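Local coordinates for protein probable UbiX-like flavin prenyltransferase (Escherichia coli, PDB 1SBZ) that binds flavin mononucleotide as a homododecamer and probably prenylates it, making the prenyl-FMN cofactor for phenolic acid decarboxylase C, at residues G6-A10 with M35-A39; L20-R24 with V54-D59; F151-P155 with A180-Q184. All blocks are in the same frame, centred on the assembly; numbering follows the deposited sequence.

Interaction 1: G6-A10 with M35-A39; sequences GMTGA and MSKWA. With FMN (flavin mononucleotide), chain H.
Ser36 and Gly9 meet at the phosphate of the bound flavin mononucleotide. Ser36 OG donates to FMN O1P over 2.6 Å. Gly9 N donates to the same oxygen at 2.8 Å. One phosphate oxygen is thus gripped by a hydroxyl from one segment and a backbone N-H from the other. The carbonyl of Gly9 serves the ligand too: Gly9 O accepts from the ribityl hydroxyl FMN O2' at 2.6 Å. The 6-10 segment therefore holds both the phosphate and the ribityl chain. Trp38 lies beside that chain; Trp38 CD1 is 3.7 Å from FMN C4'.

Ser36 is held by the helix it caps. It is the N-cap of helix 37-46, and Ala39 N donates to Ser36 OG at 3.0 Å. OG sits between the backbone N and the carbonyl carbon (chi1 71°), where it reaches both the capped N-H and the phosphate. The start of this helix thus faces the phosphate, and its dipole would be expected to steady the negative charge. The backbones are tied by a nearly straight bond from Ser36 N to Met7 O, 3.0 Å long with an angle of 166° at the hydrogen. Ala39 CB packs against the end of strand 2-7, 3.4 Å from Met7 O. Gly9 CA lies close against the backbone of Trp38 and Ala39.

Met7 and Met35, both selenomethionine, form a parallel bridge at the ends of strands 2-7 and 30-35. Their side chains lie on the same sheet face, which helix 51-55 packs against through Val54. Ile43 of helix 37-46 touches both, while Leu20 of helix 13-24 touches Met7. The ligand site lies just beyond these strand ends, as is usual in Rossmann-like flavoproteins.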
loop_
_atom_site.group_PDB
_atom_site.type_symbol
_atom_site.label_atom_id
_atom_site.label_comp_id
_atom_site.label_asym_id
_atom_site.label_seq_id
_atom_site.Cartn_x
_atom_site.Cartn_y
_atom_site.Cartn_z
ATOM N N GLY D 6 -25.968 -17.163 -12.750
ATOM C CA GLY D 6 -25.801 -16.120 -13.749
ATOM C C GLY D 6 -25.044 -16.714 -14.918
ATOM O O GLY D 6 -24.123 -17.501 -14.723
HETATM N N MSE D 7 -25.442 -16.366 -16.135
HETATM C CA MSE D 7 -24.670 -16.752 -17.307
HETATM C C MSE D 7 -24.287 -15.520 -18.068
HETATM O O MSE D 7 -25.045 -14.557 -18.149
HETATM C CB MSE D 7 -25.426 -17.731 -18.201
HETATM C CG MSE D 7 -25.565 -19.120 -17.608
HETATM SE SE MSE D 7 -26.219 -20.415 -18.918
HETATM C CE MSE D 7 -24.765 -20.376 -20.226
ATOM N N THR D 8 -23.111 -15.579 -18.669
ATOM C CA THR D 8 -22.461 -14.398 -19.178
ATOM C C THR D 8 -21.750 -14.701 -20.510
ATOM O O THR D 8 -21.455 -15.856 -20.800
ATOM C CB THR D 8 -21.541 -13.910 -18.040
ATOM O OG1 THR D 8 -22.171 -12.811 -17.362
ATOM C CG2 THR D 8 -20.281 -13.383 -18.520
ATOM N N GLY D 9 -21.490 -13.667 -21.309
ATOM C CA GLY D 9 -21.035 -13.829 -22.693
ATOM C C GLY D 9 -19.566 -14.160 -22.910
ATOM O O GLY D 9 -18.944 -13.649 -23.834
ATOM N N ALA D 10 -19.007 -15.010 -22.061
ATOM C CA ALA D 10 -17.695 -15.582 -22.324
ATOM C C ALA D 10 -17.890 -16.913 -23.037
ATOM O O ALA D 10 -18.895 -17.603 -22.831
ATOM C CB ALA D 10 -16.913 -15.774 -21.032
HETATM N N MSE D 35 -29.628 -14.853 -17.542
HETATM C CA MSE D 35 -28.771 -14.862 -18.730
HETATM C C MSE D 35 -28.594 -13.436 -19.244
HETATM O O MSE D 35 -29.579 -12.736 -19.477
HETATM C CB MSE D 35 -29.372 -15.724 -19.845
HETATM C CG MSE D 35 -29.450 -17.206 -19.559
HETATM SE SE MSE D 35 -30.428 -18.161 -20.979
HETATM C CE MSE D 35 -32.209 -17.413 -20.630
ATOM N N SER D 36 -27.343 -13.009 -19.414
ATOM C CA SER D 36 -27.055 -11.698 -19.993
ATOM C C SER D 36 -27.399 -11.713 -21.479
ATOM O O SER D 36 -27.579 -12.780 -22.053
ATOM C CB SER D 36 -25.579 -11.348 -19.812
ATOM O OG SER D 36 -24.766 -12.143 -20.655
ATOM N N LYS D 37 -27.478 -10.536 -22.097
ATOM C CA LYS D 37 -27.695 -10.440 -23.538
ATOM C C LYS D 37 -26.648 -11.261 -24.302
ATOM O O LYS D 37 -26.983 -12.033 -25.204
ATOM C CB LYS D 37 -27.681 -8.974 -23.987
ATOM C CG LYS D 37 -28.080 -8.740 -25.449
ATOM C CD LYS D 37 -26.862 -8.464 -26.331
ATOM C CE LYS D 37 -27.235 -8.374 -27.821
ATOM N NZ LYS D 37 -28.404 -7.461 -28.084
ATOM N N TRP D 38 -25.383 -11.120 -23.923
ATOM C CA TRP D 38 -24.323 -11.814 -24.651
ATOM C C TRP D 38 -24.242 -13.316 -24.378
ATOM O O TRP D 38 -23.776 -14.070 -25.228
ATOM C CB TRP D 38 -22.979 -11.086 -24.511
ATOM C CG TRP D 38 -22.989 -9.824 -25.314
ATOM C CD1 TRP D 38 -23.129 -8.546 -24.842
ATOM C CD2 TRP D 38 -22.919 -9.715 -26.742
ATOM N NE1 TRP D 38 -23.122 -7.650 -25.884
ATOM C CE2 TRP D 38 -23.004 -8.340 -27.064
ATOM C CE3 TRP D 38 -22.781 -10.642 -27.789
ATOM C CZ2 TRP D 38 -22.949 -7.867 -28.386
ATOM C CZ3 TRP D 38 -22.732 -10.169 -29.106
ATOM C CH2 TRP D 38 -22.812 -8.792 -29.388
ATOM N N ALA D 39 -24.725 -13.748 -23.212
ATOM C CA ALA D 39 -24.824 -15.176 -22.907
ATOM C C ALA D 39 -25.793 -15.862 -23.863
ATOM O O ALA D 39 -25.522 -16.961 -24.344
ATOM C CB ALA D 39 -25.255 -15.392 -21.478
HETATM N N1 FMN H . -15.297 -12.013 -22.998
HETATM C C2 FMN H . -14.469 -12.527 -22.027
HETATM O O2 FMN H . -14.191 -11.812 -21.071
HETATM N N3 FMN H . -13.969 -13.810 -22.143
HETATM C C4 FMN H . -14.313 -14.586 -23.244
HETATM O O4 FMN H . -14.077 -15.798 -23.209
HETATM C C4A FMN H . -15.163 -14.057 -24.232
HETATM N N5 FMN H . -15.534 -14.798 -25.343
HETATM C C5A FMN H . -16.381 -14.254 -26.303
HETATM C C6 FMN H . -16.757 -15.007 -27.419
HETATM C C7 FMN H . -17.614 -14.467 -28.390
HETATM C C7M FMN H . -18.282 -15.413 -29.354
HETATM C C8 FMN H . -18.096 -13.160 -28.239
HETATM C C8M FMN H . -19.212 -12.626 -29.105
HETATM C C9 FMN H . -17.719 -12.416 -27.126
HETATM C C9A FMN H . -16.867 -12.956 -26.154
HETATM N N10 FMN H . -16.493 -12.201 -25.046
HETATM C C10 FMN H . -15.648 -12.754 -24.098
HETATM C "C1'" FMN H . -16.782 -10.724 -25.012
HETATM C "C2'" FMN H . -17.986 -10.458 -24.114
HETATM O "O2'" FMN H . -19.091 -11.204 -24.580
HETATM C "C3'" FMN H . -18.318 -8.965 -24.013
HETATM O "O3'" FMN H . -17.320 -8.310 -23.242
HETATM C "C4'" FMN H . -19.709 -8.683 -23.431
HETATM O "O4'" FMN H . -19.898 -7.296 -23.222
HETATM C "C5'" FMN H . -19.954 -9.395 -22.105
HETATM O "O5'" FMN H . -21.153 -8.917 -21.518
HETATM P P FMN H . -21.843 -9.794 -20.356
HETATM O O1P FMN H . -22.411 -11.039 -21.007
HETATM O O2P FMN H . -22.912 -8.944 -19.737
HETATM O O3P FMN H . -20.795 -10.167 -19.326
#

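Interaction 2: L20-R24 with V54-D59; sequences LQALR and VAALAD
Leu20 and Arg24 of helix 13-24 pack against the last part of helix 51-55 and the Ala55-Ala58 turn. The contact is mixed. It has an apolar side toward the central sheet and a charged side at the surface.

On the apolar side, Leu20 CD1 touches Val54 CG1 at 3.5 Å, and the two side chains cross at about a right angle. Leu20 CB also lies 4.1 Å from Leu57 CB. Leu57 sits in the turn, which is of type I, and Val17 of helix 13-24 packs on it as well. Leu20 reaches Val5 of strand 2-7 and Val54 reaches Leu33 of strand 30-35, so this side of the contact continues into the core.

The polar side is built round Arg24. Its CG is anti to the backbone N (chi1 -158°), and the chain bends at chi2 and chi3, which carries it across the carbonyl of Leu57. Arg24 CD is 3.2 Å from Leu57 O, and that oxygen lies over one guanidinium face, offset toward the rim. At the guanidinium edge, Arg24 NH1 forms a salt bridge with Asp59 OD1 at 2.7 Å. Its hydrogen-bond geometry is weak, with an angle of 120° at the hydrogen and the two group planes 58° apart. Asp59 OD2 accepts from the backbone N of Thr31, in strand 30-35, which steadies the acid. One water bridges the backbones, donating to Leu20 O at 2.6 Å and to Leu57 O at 2.7 Å.

The short but bent ion pair suggests that charge attraction probably contributes more than the weak hydrogen bond. Both carbonyls are acceptors, so a donating water can link them; Leu20 O also accepts from Arg24 N within the helix.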
loop_
_atom_site.group_PDB
_atom_site.type_symbol
_atom_site.label_atom_id
_atom_site.label_comp_id
_atom_site.label_asym_id
_atom_site.label_seq_id
_atom_site.Cartn_x
_atom_site.Cartn_y
_atom_site.Cartn_z
ATOM N N LEU D 20 -26.578 -26.301 -15.175
ATOM C CA LEU D 20 -28.029 -26.187 -15.046
ATOM C C LEU D 20 -28.728 -27.532 -15.200
ATOM O O LEU D 20 -29.706 -27.804 -14.501
ATOM C CB LEU D 20 -28.600 -25.185 -16.057
ATOM C CG LEU D 20 -28.489 -23.692 -15.757
ATOM C CD1 LEU D 20 -28.885 -22.902 -16.990
ATOM C CD2 LEU D 20 -29.352 -23.297 -14.568
ATOM N N GLN D 21 -28.231 -28.363 -16.117
ATOM C CA GLN D 21 -28.736 -29.727 -16.285
ATOM C C GLN D 21 -28.540 -30.561 -15.016
ATOM O O GLN D 21 -29.474 -31.215 -14.551
ATOM C CB GLN D 21 -28.049 -30.414 -17.467
ATOM C CG GLN D 21 -28.602 -30.024 -18.834
ATOM C CD GLN D 21 -27.686 -30.419 -19.978
ATOM O OE1 GLN D 21 -26.515 -30.745 -19.767
ATOM N NE2 GLN D 21 -28.215 -30.386 -21.194
ATOM N N ALA D 22 -27.325 -30.535 -14.467
ATOM C CA ALA D 22 -26.995 -31.268 -13.242
ATOM C C ALA D 22 -27.823 -30.800 -12.041
ATOM O O ALA D 22 -28.200 -31.606 -11.190
ATOM C CB ALA D 22 -25.504 -31.157 -12.936
ATOM N N LEU D 23 -28.095 -29.498 -11.986
ATOM C CA LEU D 23 -28.933 -28.916 -10.938
ATOM C C LEU D 23 -30.389 -29.373 -11.047
ATOM O O LEU D 23 -31.048 -29.610 -10.027
ATOM C CB LEU D 23 -28.839 -27.386 -10.959
ATOM C CG LEU D 23 -27.913 -26.635 -9.989
ATOM C CD1 LEU D 23 -26.625 -27.370 -9.664
ATOM C CD2 LEU D 23 -27.599 -25.248 -10.527
ATOM N N ARG D 24 -30.873 -29.506 -12.285
ATOM C CA ARG D 24 -32.238 -29.975 -12.566
ATOM C C ARG D 24 -32.491 -31.383 -12.012
ATOM O O ARG D 24 -33.620 -31.728 -11.666
ATOM C CB ARG D 24 -32.516 -29.934 -14.075
ATOM C CG ARG D 24 -33.995 -29.871 -14.476
ATOM C CD ARG D 24 -34.794 -28.779 -13.761
ATOM N NE ARG D 24 -35.894 -28.244 -14.569
ATOM C CZ ARG D 24 -36.797 -27.366 -14.128
ATOM N NH1 ARG D 24 -36.747 -26.917 -12.877
ATOM N NH2 ARG D 24 -37.758 -26.936 -14.938
ATOM N N VAL D 54 -32.659 -23.170 -22.508
ATOM C CA VAL D 54 -31.853 -23.041 -21.291
ATOM C C VAL D 54 -32.697 -22.469 -20.150
ATOM O O VAL D 54 -32.633 -22.957 -19.023
ATOM C CB VAL D 54 -30.578 -22.194 -21.541
ATOM C CG1 VAL D 54 -29.842 -21.894 -20.233
ATOM C CG2 VAL D 54 -29.655 -22.911 -22.511
ATOM N N ALA D 55 -33.507 -21.457 -20.452
ATOM C CA ALA D 55 -34.414 -20.887 -19.459
ATOM C C ALA D 55 -35.295 -21.973 -18.830
ATOM O O ALA D 55 -35.538 -21.964 -17.620
ATOM C CB ALA D 55 -35.267 -19.791 -20.078
ATOM N N ALA D 56 -35.742 -22.921 -19.658
ATOM C CA ALA D 56 -36.600 -24.022 -19.212
ATOM C C ALA D 56 -35.886 -25.035 -18.301
ATOM O O ALA D 56 -36.536 -25.866 -17.659
ATOM C CB ALA D 56 -37.235 -24.724 -20.418
ATOM N N LEU D 57 -34.557 -24.964 -18.247
ATOM C CA LEU D 57 -33.768 -25.797 -17.334
ATOM C C LEU D 57 -33.855 -25.295 -15.891
ATOM O O LEU D 57 -33.546 -26.026 -14.952
ATOM C CB LEU D 57 -32.306 -25.835 -17.780
ATOM C CG LEU D 57 -31.673 -27.002 -18.548
ATOM C CD1 LEU D 57 -32.667 -28.058 -19.056
ATOM C CD2 LEU D 57 -30.804 -26.474 -19.677
ATOM N N ALA D 58 -34.277 -24.044 -15.724
ATOM C CA ALA D 58 -34.321 -23.411 -14.407
ATOM C C ALA D 58 -35.745 -23.328 -13.875
ATOM O O ALA D 58 -36.711 -23.337 -14.642
ATOM C CB ALA D 58 -33.691 -22.026 -14.464
ATOM N N ASP D 59 -35.865 -23.251 -12.553
ATOM C CA ASP D 59 -37.154 -23.093 -11.901
ATOM C C ASP D 59 -37.679 -21.687 -12.119
ATOM O O ASP D 59 -38.875 -21.493 -12.322
ATOM C CB ASP D 59 -37.034 -23.390 -10.408
ATOM C CG ASP D 59 -36.716 -24.842 -10.132
ATOM O OD1 ASP D 59 -37.483 -25.720 -10.583
ATOM O OD2 ASP D 59 -35.723 -25.205 -9.469
HETATM O O HOH W 1 -31.437 -26.363 -13.285
#

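Interaction 3: F151-P155 with A180-Q184; sequences FYNHP and ARRWQ
Arg181, Tyr152 and Asn153 carry most of this surface contact. Asn153 ND2 donates to Arg181 O at 3.2 Å. The bond is nearly straight, 165° at the hydrogen, and uses a lone pair in the carbonyl plane. The acceptor also lies close to the amide plane of Asn153. A chi1 of 47° tucks this amide over its own backbone and turns it to the other loop. Arg181 CB packs 3.8 Å from Asn153 CB. The extended chain of Arg181 then runs past the turn toward Asp160, with which it makes a weak, long ion pair.

Tyr152 meets Trp183 in an offset edge-to-face pair. The tryptophan edge points toward the tyrosine face, with planes at 86° and Trp183 CE3 3.7 Å from Tyr152 CD2. A water donates to both Tyr152 O and Gln184 OE1.

Two neighbouring subunits pack on this contact: Trp183 NE1 hydrogen-bonds to Ala68 O of one, and His154 NE2 to Leu45 O of another. The contact thus joins two loops at a subunit interface, where Trp183 also touches a bound flavin. The Phe151-His154 type I turn precedes helix 158-170, the 180-184 segment follows that helix, and Asn153 touches its His164.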
loop_
_atom_site.group_PDB
_atom_site.type_symbol
_atom_site.label_atom_id
_atom_site.label_comp_id
_atom_site.label_asym_id
_atom_site.label_seq_id
_atom_site.Cartn_x
_atom_site.Cartn_y
_atom_site.Cartn_z
ATOM N N PHE D 151 -6.297 -33.646 -16.729
ATOM C CA PHE D 151 -5.906 -34.716 -17.651
ATOM C C PHE D 151 -5.571 -36.028 -16.921
ATOM O O PHE D 151 -5.309 -37.050 -17.556
ATOM C CB PHE D 151 -4.716 -34.279 -18.520
ATOM C CG PHE D 151 -5.025 -33.129 -19.439
ATOM C CD1 PHE D 151 -4.960 -31.817 -18.986
ATOM C CD2 PHE D 151 -5.386 -33.358 -20.761
ATOM C CE1 PHE D 151 -5.247 -30.742 -19.838
ATOM C CE2 PHE D 151 -5.680 -32.284 -21.615
ATOM C CZ PHE D 151 -5.610 -30.981 -21.151
ATOM N N TYR D 152 -5.579 -35.993 -15.594
ATOM C CA TYR D 152 -5.188 -37.158 -14.801
ATOM C C TYR D 152 -6.223 -38.282 -14.827
ATOM O O TYR D 152 -5.893 -39.444 -14.560
ATOM C CB TYR D 152 -4.865 -36.757 -13.359
ATOM C CG TYR D 152 -6.026 -36.175 -12.578
ATOM C CD1 TYR D 152 -6.148 -34.796 -12.398
ATOM C CD2 TYR D 152 -6.987 -37.003 -11.997
ATOM C CE1 TYR D 152 -7.207 -34.254 -11.671
ATOM C CE2 TYR D 152 -8.047 -36.470 -11.270
ATOM C CZ TYR D 152 -8.148 -35.097 -11.117
ATOM O OH TYR D 152 -9.193 -34.577 -10.397
ATOM N N ASN D 153 -7.473 -37.922 -15.118
ATOM C CA ASN D 153 -8.578 -38.884 -15.173
ATOM C C ASN D 153 -8.847 -39.347 -16.607
ATOM O O ASN D 153 -9.883 -39.952 -16.893
ATOM C CB ASN D 153 -9.840 -38.290 -14.533
ATOM C CG ASN D 153 -10.131 -36.873 -15.012
ATOM O OD1 ASN D 153 -9.595 -36.421 -16.020
ATOM N ND2 ASN D 153 -10.983 -36.169 -14.285
ATOM N N HIS D 154 -7.886 -39.056 -17.489
ATOM C CA HIS D 154 -7.896 -39.455 -18.907
ATOM C C HIS D 154 -9.175 -39.108 -19.675
ATOM O O HIS D 154 -9.890 -40.004 -20.140
ATOM C CB HIS D 154 -7.532 -40.938 -19.055
ATOM C CG HIS D 154 -6.258 -41.301 -18.368
ATOM N ND1 HIS D 154 -6.227 -41.933 -17.142
ATOM C CD2 HIS D 154 -4.968 -41.083 -18.712
ATOM C CE1 HIS D 154 -4.972 -42.111 -16.773
ATOM N NE2 HIS D 154 -4.188 -41.600 -17.705
ATOM N N PRO D 155 -9.463 -37.809 -19.801
ATOM C CA PRO D 155 -10.590 -37.353 -20.608
ATOM C C PRO D 155 -10.372 -37.645 -22.094
ATOM O O PRO D 155 -9.228 -37.738 -22.561
ATOM C CB PRO D 155 -10.605 -35.841 -20.365
ATOM C CG PRO D 155 -9.202 -35.513 -20.002
ATOM C CD PRO D 155 -8.744 -36.680 -19.179
ATOM N N ALA D 180 -18.500 -37.543 -11.252
ATOM C CA ALA D 180 -17.197 -36.946 -10.960
ATOM C C ALA D 180 -16.086 -37.997 -10.980
ATOM O O ALA D 180 -16.226 -39.071 -10.392
ATOM C CB ALA D 180 -17.228 -36.226 -9.619
ATOM N N ARG D 181 -14.993 -37.683 -11.671
ATOM C CA ARG D 181 -13.830 -38.567 -11.738
ATOM C C ARG D 181 -12.695 -37.998 -10.889
ATOM O O ARG D 181 -11.849 -37.248 -11.375
ATOM C CB ARG D 181 -13.382 -38.776 -13.187
ATOM C CG ARG D 181 -14.415 -39.442 -14.078
ATOM C CD ARG D 181 -13.979 -39.551 -15.524
ATOM N NE ARG D 181 -15.081 -39.928 -16.409
ATOM C CZ ARG D 181 -14.946 -40.212 -17.701
ATOM N NH1 ARG D 181 -13.746 -40.170 -18.278
ATOM N NH2 ARG D 181 -16.013 -40.544 -18.417
ATOM N N ARG D 182 -12.695 -38.372 -9.614
ATOM C CA ARG D 182 -11.795 -37.786 -8.623
ATOM C C ARG D 182 -10.454 -38.519 -8.540
ATOM O O ARG D 182 -10.350 -39.688 -8.931
ATOM C CB ARG D 182 -12.486 -37.741 -7.253
ATOM C CG ARG D 182 -13.857 -37.064 -7.293
ATOM C CD ARG D 182 -14.548 -36.894 -5.946
ATOM N NE ARG D 182 -15.810 -36.169 -6.095
ATOM C CZ ARG D 182 -15.942 -34.844 -6.029
ATOM N NH1 ARG D 182 -14.887 -34.066 -5.801
ATOM N NH2 ARG D 182 -17.138 -34.291 -6.187
ATOM N N TRP D 183 -9.439 -37.819 -8.037
ATOM C CA TRP D 183 -8.093 -38.373 -7.865
ATOM C C TRP D 183 -8.056 -39.464 -6.789
ATOM O O TRP D 183 -8.496 -39.250 -5.654
ATOM C CB TRP D 183 -7.103 -37.249 -7.547
ATOM C CG TRP D 183 -5.687 -37.686 -7.234
ATOM C CD1 TRP D 183 -5.048 -37.602 -6.024
ATOM C CD2 TRP D 183 -4.735 -38.253 -8.146
ATOM N NE1 TRP D 183 -3.763 -38.078 -6.128
ATOM C CE2 TRP D 183 -3.543 -38.489 -7.418
ATOM C CE3 TRP D 183 -4.766 -38.592 -9.508
ATOM C CZ2 TRP D 183 -2.399 -39.047 -8.003
ATOM C CZ3 TRP D 183 -3.627 -39.146 -10.090
ATOM C CH2 TRP D 183 -2.460 -39.368 -9.335
ATOM N N GLN D 184 -7.524 -40.624 -7.166
ATOM C CA GLN D 184 -7.510 -41.815 -6.312
ATOM C C GLN D 184 -6.133 -42.127 -5.707
ATOM O O GLN D 184 -6.024 -42.942 -4.785
ATOM C CB GLN D 184 -8.043 -43.032 -7.087
ATOM C CG GLN D 184 -7.132 -43.553 -8.213
ATOM C CD GLN D 184 -7.285 -42.792 -9.527
ATOM O OE1 GLN D 184 -6.948 -41.605 -9.617
ATOM N NE2 GLN D 184 -7.775 -43.482 -10.555
HETATM O O HOH W 2 -5.551 -41.152 -12.408
#

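In the fold
Interactions 1 and 2 adjoin on one side of the parallel sheet. Met35 SE lies 3.9 Å from Val54 CG1, and Met7 SE lies 4.1 Å from Leu20 CD1. Their segments alternate along the chain, and their side chains touch between the sheet and the helices. Interaction 1 binds the flavin directly; in interaction 2 the side chain of Val54 is about 13 Å from a bound flavin. Interaction 3 stands apart, its centre about 29 Å from that of interaction 1 and across the chain's centre. It still meets a flavin: the side chain of Trp183 is about 4 Å from one, at an interface with neighbouring subunits of the dodecamer.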